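Local coordinates for putative short-chain dehydrogenase/reductase (Burkholderia xenovorans, PDB 5K9Z), which probably catalyses NAD- or NADP-dependent oxidation of alcohols or reduction of carbonyl groups, as members of the short-chain dehydrogenase/reductase family do, at residues P191-T194 with V195-M199. Residues are numbered along the deposited sequence; the frame is centred on the assembly and turned at random.
Sequences PGTT and VTEMM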
loop_
_atom_site.group_PDB
_atom_site.type_symbol
_atom_site.label_atom_id
_atom_site.label_comp_id
_atom_site.label_asym_id
_atom_site.label_seq_id
_atom_site.Cartn_x
_atom_site.Cartn_y
_atom_site.Cartn_z
ATOM N N PRO C 191 6.718 -4.357 11.554
ATOM C CA PRO C 191 7.896 -5.176 11.242
ATOM C C PRO C 191 7.577 -6.147 10.123
ATOM O O PRO C 191 6.441 -6.594 9.963
ATOM C CB PRO C 191 8.172 -5.940 12.550
ATOM C CG PRO C 191 7.258 -5.318 13.588
ATOM C CD PRO C 191 6.127 -4.692 12.861
ATOM N N GLY C 192 8.588 -6.432 9.311
ATOM C CA GLY C 192 8.512 -7.585 8.451
ATOM C C GLY C 192 8.573 -8.851 9.289
ATOM O O GLY C 192 9.039 -8.847 10.430
ATOM N N THR C 193 8.054 -9.950 8.752
ATOM C CA THR C 193 8.155 -11.235 9.442
ATOM C C THR C 193 8.491 -12.318 8.431
ATOM O O THR C 193 8.516 -12.087 7.220
ATOM C CB THR C 193 6.866 -11.614 10.196
ATOM O OG1 THR C 193 5.784 -11.759 9.267
ATOM C CG2 THR C 193 6.500 -10.568 11.255
ATOM N N THR C 194 8.766 -13.511 8.944
ATOM C CA THR C 194 8.916 -14.696 8.114
ATOM C C THR C 194 8.070 -15.811 8.712
ATOM O O THR C 194 7.671 -15.756 9.880
ATOM C CB THR C 194 10.384 -15.154 7.998
ATOM O OG1 THR C 194 10.766 -15.868 9.181
ATOM C CG2 THR C 194 11.314 -13.953 7.820
ATOM N N VAL C 195 7.804 -16.834 7.896
ATOM C CA VAL C 195 7.031 -17.963 8.395
ATOM C C VAL C 195 7.848 -18.780 9.396
ATOM O O VAL C 195 7.280 -19.417 10.296
ATOM C CB VAL C 195 6.514 -18.813 7.217
ATOM C CG1 VAL C 195 7.672 -19.528 6.489
ATOM C CG2 VAL C 195 5.446 -19.798 7.696
ATOM N N THR C 196 9.183 -18.759 9.275
ATOM C CA THR C 196 10.047 -19.446 10.238
ATOM C C THR C 196 9.903 -18.849 11.636
ATOM O O THR C 196 9.731 -19.580 12.621
ATOM C CB THR C 196 11.503 -19.367 9.780
ATOM O OG1 THR C 196 11.645 -19.998 8.501
ATOM C CG2 THR C 196 12.431 -20.040 10.782
ATOM N N GLU C 197 9.992 -17.518 11.743
ATOM C CA GLU C 197 9.774 -16.856 13.026
ATOM C C GLU C 197 8.394 -17.178 13.589
ATOM O O GLU C 197 8.228 -17.337 14.807
ATOM C CB GLU C 197 9.935 -15.344 12.865
ATOM C CG GLU C 197 10.264 -14.616 14.150
ATOM C CD GLU C 197 10.776 -13.214 13.873
ATOM O OE1 GLU C 197 10.116 -12.494 13.087
ATOM O OE2 GLU C 197 11.852 -12.851 14.408
ATOM N N MET C 198 7.390 -17.275 12.718
ATOM C CA MET C 198 6.040 -17.599 13.163
ATOM C C MET C 198 5.947 -19.027 13.675
ATOM O O MET C 198 5.364 -19.275 14.737
ATOM C CB MET C 198 5.055 -17.390 12.023
ATOM C CG MET C 198 4.888 -15.944 11.643
ATOM S SD MET C 198 3.526 -15.780 10.497
ATOM C CE MET C 198 3.649 -14.033 10.109
ATOM N N MET C 199 6.521 -19.976 12.928
ATOM C CA MET C 199 6.333 -21.407 13.136
ATOM C C MET C 199 7.389 -22.031 14.035
ATOM O O MET C 199 7.065 -22.894 14.864
ATOM C CB MET C 199 6.351 -22.145 11.793
ATOM C CG MET C 199 5.241 -21.752 10.849
ATOM S SD MET C 199 3.955 -23.003 10.757
ATOM C CE MET C 199 2.962 -22.300 9.433
#
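Thr194 caps the start of helix 195-199: its OG1 accepts a hydrogen bond from Glu197 N at 3.1 Å, and at 177° the N-H points almost straight at the oxygen. The hydroxyl reaches that amide because chi1 is 79°, which sets OG1 between the backbone N and the carbonyl carbon and turns CG2 away from the carbonyl. Threonine suits an N-cap, since the short side chain puts an oxygen close to a first-turn amide, whose usual partner four residues back would lie ahead of the helix. One residue further on, the backbone takes over: Met198 N donates to Thr194 O at 3.2 Å, and Met199 N to Val195 O continues the helical pattern. Glu197 lays its CB alongside the cap, 3.8 Å from Thr194 OG1. With CG anti to the backbone N (chi1 -158°), its extended chain runs back beside the loop, bringing OE1 to 4.3 Å from Thr193 CA. An acidic residue suits this first turn, where its charge probably interacts well with the positive end of the helix dipole. Met198 CG comes within 3.3 Å of the same Thr194 O, and the long, flexible thioether carries CE across Thr193 at about a right angle, 3.2 Å from its OG1. The turn follows strand 184-191, which ends at Pro191, with Gly192 opening the loop; in this family the region commonly borders the cofactor and substrate sites. Thr194 and Thr196 rest on helix 205-216, Thr193 and Met198 touch Tyr161 of helix 159-179, and Phe265 of the second subunit packs on Val195 and Met198.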